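Long-range contact in sensor protein (PDB 3BWL), which is the PAS sensing domain of a probable phosphorelay sensor kinase, which would use ATP to phosphorylate a histidine, and here binds an indole aldehyde: residues Arg86-Gly91 against Ser102-Leu107. Residues are numbered along the deposited sequence; the frame is centred on the assembly and turned at random. Where two conformers were deposited one is given.
Sequences RRKFEG and SVEVHL. With I3A (1H-indole-3-carbaldehyde), chain F.
Arg86-Gly91 and Ser102-Leu107 pair as antiparallel strands of one beta hairpin, at the side of the PAS sheet where 86-94 is the outermost strand within this chain. Three hydrogen-bonded pairs, Arg87 with Leu107, Phe89 with Val105 and Gly91 with Val103, hold the backbones; the Leu107 N to Arg87 O bond is 2.8 Å and almost straight at 176°. On the ligand side, Val105 CB sits over one face of the Phe89 ring, 3.9 Å from its centroid, while Leu107 CD2 meets the ring edge 3.8 Å from CE2. Phe89 CG lies between the backbone N and the carbonyl carbon (chi1 58°), which swings the ring across toward the neighbouring strand. From there Phe89 CE1 reaches C7 of the indole aldehyde at 3.5 Å, and Val105 CG2 comes within 3.8 Å of the ligand's C2. Cut back to an alanine, Phe89 would probably leave a gap beside the indole, and Val105 and Leu107 would lose the ring they pack on. On the other side, Lys88 CG rests over the His106 ring, 3.8 Å from its centroid, and one water links Lys88 NZ to Glu104 OE1, which lie 4.5 Å apart, beyond a salt bridge. This side faces the second subunit, whose Asp28 OD1 takes a hydrogen bond from His106 ND1, and whose Arg123 and Glu49 form salt bridges with Glu104 and Arg86. One face of the hairpin is thus at the dimer interface, and the other lines the pocket between sheet and helix 71-79, where PAS domains commonly hold a ligand.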
ATOM      1  N   ARG A  86      -3.211  11.725  -9.450  1.00 22.38           N
ATOM      2  CA  ARG A  86      -3.720  10.348  -9.333  1.00 21.20           C
ATOM      3  C   ARG A  86      -4.897  10.160 -10.266  1.00 19.97           C
ATOM      4  O   ARG A  86      -5.705  11.082 -10.473  1.00 20.17           O
ATOM      5  CB  ARG A  86      -4.239  10.084  -7.914  1.00 21.72           C
ATOM      6  CG  ARG A  86      -3.210  10.144  -6.819  1.00 23.63           C
ATOM      7  CD  ARG A  86      -3.835   9.889  -5.448  1.00 22.57           C
ATOM      8  NE  ARG A  86      -4.698  11.010  -5.035  1.00 22.41           N
ATOM      9  CZ  ARG A  86      -5.647  10.961  -4.087  1.00 22.39           C
ATOM     10  NH1 ARG A  86      -5.950   9.833  -3.427  1.00 19.86           N
ATOM     11  NH2 ARG A  86      -6.335  12.061  -3.813  1.00 22.65           N
ATOM     12  N   ARG A  87      -4.996   8.965 -10.842  1.00 18.88           N
ATOM     13  CA  ARG A  87      -6.119   8.568 -11.683  1.00 19.25           C
ATOM     14  C   ARG A  87      -6.476   7.116 -11.417  1.00 19.06           C
ATOM     15  O   ARG A  87      -5.597   6.304 -11.148  1.00 18.73           O
ATOM     16  CB  ARG A  87      -5.750   8.672 -13.163  1.00 19.91           C
ATOM     17  CG  ARG A  87      -5.521  10.050 -13.633  1.00 23.25           C
ATOM     18  CD  ARG A  87      -5.666  10.113 -15.159  1.00 25.55           C
ATOM     19  NE  ARG A  87      -4.927  11.263 -15.620  1.00 28.50           N
ATOM     20  CZ  ARG A  87      -4.330  11.352 -16.799  1.00 32.27           C
ATOM     21  NH1 ARG A  87      -4.397  10.348 -17.671  1.00 34.17           N
ATOM     22  NH2 ARG A  87      -3.673  12.468 -17.113  1.00 35.22           N
ATOM     23  N   LYS A  88      -7.762   6.789 -11.512  1.00 18.61           N
ATOM     24  CA  LYS A  88      -8.221   5.401 -11.480  1.00 18.88           C
ATOM     25  C   LYS A  88      -8.740   4.980 -12.867  1.00 18.72           C
ATOM     26  O   LYS A  88      -9.456   5.726 -13.545  1.00 17.97           O
ATOM     27  CB  LYS A  88      -9.355   5.240 -10.462  1.00 19.59           C
ATOM     28  CG  LYS A  88      -8.974   5.600  -9.048  1.00 22.07           C
ATOM     29  CD  LYS A  88     -10.024   5.167  -8.060  1.00 25.43           C
ATOM     30  CE  LYS A  88     -11.211   6.102  -8.054  1.00 28.28           C
ATOM     31  NZ  LYS A  88     -12.184   5.693  -6.986  1.00 28.44           N
ATOM     32  N   PHE A  89      -8.375   3.780 -13.295  1.00 17.79           N
ATOM     33  CA  PHE A  89      -8.804   3.275 -14.587  1.00 17.54           C
ATOM     34  C   PHE A  89      -8.730   1.762 -14.583  1.00 17.13           C
ATOM     35  O   PHE A  89      -8.027   1.165 -13.765  1.00 17.14           O
ATOM     36  CB  PHE A  89      -7.920   3.814 -15.732  1.00 18.57           C
ATOM     37  CG  PHE A  89      -6.440   3.478 -15.570  1.00 18.12           C
ATOM     38  CD1 PHE A  89      -5.910   2.308 -16.112  1.00 17.73           C
ATOM     39  CD2 PHE A  89      -5.592   4.343 -14.877  1.00 19.91           C
ATOM     40  CE1 PHE A  89      -4.565   2.000 -15.956  1.00 19.48           C
ATOM     41  CE2 PHE A  89      -4.232   4.052 -14.711  1.00 19.03           C
ATOM     42  CZ  PHE A  89      -3.714   2.872 -15.261  1.00 19.53           C
ATOM     43  N   GLU A  90      -9.392   1.156 -15.557  1.00 17.59           N
ATOM     44  CA  GLU A  90      -9.473  -0.287 -15.625  1.00 18.20           C
ATOM     45  C   GLU A  90      -8.330  -0.867 -16.448  1.00 18.38           C
ATOM     46  O   GLU A  90      -7.920  -0.294 -17.463  1.00 18.22           O
ATOM     47  CB  GLU A  90     -10.848  -0.688 -16.200  1.00 18.97           C
ATOM     48  CG  GLU A  90     -11.005  -2.161 -16.528  1.00 22.74           C
ATOM     49  CD  GLU A  90     -12.352  -2.511 -17.216  1.00 23.77           C
ATOM     50  OE1 GLU A  90     -13.101  -1.609 -17.660  1.00 30.09           O
ATOM     51  OE2 GLU A  90     -12.642  -3.731 -17.314  1.00 32.45           O
ATOM     52  N   GLY A  91      -7.843  -2.027 -16.012  1.00 17.53           N
ATOM     53  CA  GLY A  91      -6.877  -2.801 -16.786  1.00 17.48           C
ATOM     54  C   GLY A  91      -7.269  -4.260 -16.729  1.00 17.90           C
ATOM     55  O   GLY A  91      -8.253  -4.608 -16.056  1.00 16.25           O
ATOM     56  N   SER A 102      -9.401  -8.856 -14.121  1.00 16.97           N
ATOM     57  CA  SER A 102      -9.824  -7.463 -14.259  0.60 17.29           C
ATOM     58  C   SER A 102      -9.435  -6.682 -13.022  1.00 17.41           C
ATOM     59  O   SER A 102      -9.637  -7.140 -11.908  1.00 16.66           O
ATOM     60  CB  SER A 102     -11.337  -7.351 -14.476  0.60 17.44           C
ATOM     61  OG  SER A 102     -11.649  -7.722 -15.797  0.60 18.03           O
ATOM     62  N   VAL A 103      -8.857  -5.488 -13.233  1.00 17.00           N
ATOM     63  CA  VAL A 103      -8.415  -4.681 -12.104  1.00 16.72           C
ATOM     64  C   VAL A 103      -8.813  -3.241 -12.292  1.00 16.20           C
ATOM     65  O   VAL A 103      -9.041  -2.778 -13.427  1.00 15.87           O
ATOM     66  CB  VAL A 103      -6.864  -4.726 -11.918  1.00 15.98           C
ATOM     67  CG1 VAL A 103      -6.423  -6.144 -11.546  1.00 15.97           C
ATOM     68  CG2 VAL A 103      -6.141  -4.282 -13.237  1.00 17.06           C
ATOM     69  N   GLU A 104      -8.940  -2.555 -11.174  1.00 16.33           N
ATOM     70  CA  GLU A 104      -8.911  -1.104 -11.201  1.00 15.51           C
ATOM     71  C   GLU A 104      -7.571  -0.666 -10.657  1.00 16.77           C
ATOM     72  O   GLU A 104      -7.222  -0.980  -9.488  1.00 17.06           O
ATOM     73  CB  GLU A 104     -10.034  -0.478 -10.380  1.00 16.88           C
ATOM     74  CG  GLU A 104      -9.976   1.055 -10.420  1.00 16.14           C
ATOM     75  CD  GLU A 104     -11.031   1.703  -9.558  1.00 23.70           C
ATOM     76  OE1 GLU A 104     -10.967   1.559  -8.312  1.00 23.06           O
ATOM     77  OE2 GLU A 104     -11.916   2.389 -10.113  1.00 24.44           O
ATOM     78  N   VAL A 105      -6.842   0.077 -11.497  1.00 14.87           N
ATOM     79  CA  VAL A 105      -5.530   0.587 -11.137  1.00 15.59           C
ATOM     80  C   VAL A 105      -5.687   1.988 -10.592  1.00 16.29           C
ATOM     81  O   VAL A 105      -6.390   2.826 -11.206  1.00 16.77           O
ATOM     82  CB  VAL A 105      -4.591   0.688 -12.394  1.00 16.69           C
ATOM     83  CG1 VAL A 105      -3.231   1.126 -11.978  1.00 16.13           C
ATOM     84  CG2 VAL A 105      -4.483  -0.648 -13.096  1.00 16.60           C
ATOM     85  N   HIS A 106      -5.125   2.238  -9.413  1.00 16.24           N
ATOM     86  CA  HIS A 106      -5.031   3.629  -8.918  1.00 16.09           C
ATOM     87  C   HIS A 106      -3.569   4.036  -9.100  1.00 17.09           C
ATOM     88  O   HIS A 106      -2.684   3.515  -8.421  1.00 16.68           O
ATOM     89  CB  HIS A 106      -5.472   3.723  -7.423  1.00 14.78           C
ATOM     90  CG  HIS A 106      -5.832   5.103  -6.975  1.00 16.58           C
ATOM     91  ND1 HIS A 106      -6.359   5.362  -5.727  1.00 17.85           N
ATOM     92  CD2 HIS A 106      -5.753   6.304  -7.607  1.00 19.67           C
ATOM     93  CE1 HIS A 106      -6.591   6.665  -5.606  1.00 19.21           C
ATOM     94  NE2 HIS A 106      -6.248   7.258  -6.738  1.00 17.10           N
ATOM     95  N   LEU A 107      -3.332   4.981 -10.042  1.00 17.39           N
ATOM     96  CA  LEU A 107      -1.999   5.312 -10.429  1.00 16.87           C
ATOM     97  C   LEU A 107      -1.621   6.727  -9.967  1.00 17.62           C
ATOM     98  O   LEU A 107      -2.423   7.667 -10.079  1.00 17.44           O
ATOM     99  CB  LEU A 107      -1.900   5.224 -11.955  1.00 15.75           C
ATOM    100  CG  LEU A 107      -0.559   5.482 -12.647  1.00 17.45           C
ATOM    101  CD1 LEU A 107       0.407   4.377 -12.274  1.00 18.95           C
ATOM    102  CD2 LEU A 107      -0.748   5.437 -14.152  1.00 18.94           C
TER
HETATM  103  O   I3A F 601       1.119   0.224 -13.249  1.00 22.83           O
HETATM  104  C3' I3A F 601       0.293  -0.635 -13.539  1.00 22.53           C
HETATM  105  C3  I3A F 601      -0.545  -0.487 -14.779  1.00 21.15           C
HETATM  106  C2  I3A F 601      -1.441  -1.520 -15.163  1.00 19.22           C
HETATM  107  N   I3A F 601      -1.977  -1.030 -16.330  1.00 20.34           N
HETATM  108  C8  I3A F 601      -1.455   0.183 -16.671  1.00 20.60           C
HETATM  109  C9  I3A F 601      -0.512   0.563 -15.720  1.00 21.46           C
HETATM  110  C4  I3A F 601       0.163   1.797 -15.828  1.00 20.37           C
HETATM  111  C5  I3A F 601      -0.094   2.630 -16.948  1.00 21.08           C
HETATM  112  C6  I3A F 601      -1.017   2.232 -17.929  1.00 20.68           C
HETATM  113  C7  I3A F 601      -1.704   1.010 -17.779  1.00 21.71           C
HETATM  114  O   HOH W   1     -12.899   2.952  -6.891  1.00 31.50           O
HETATM  115  O   HOH W   2     -10.816  -5.464 -16.960  1.00 27.59           O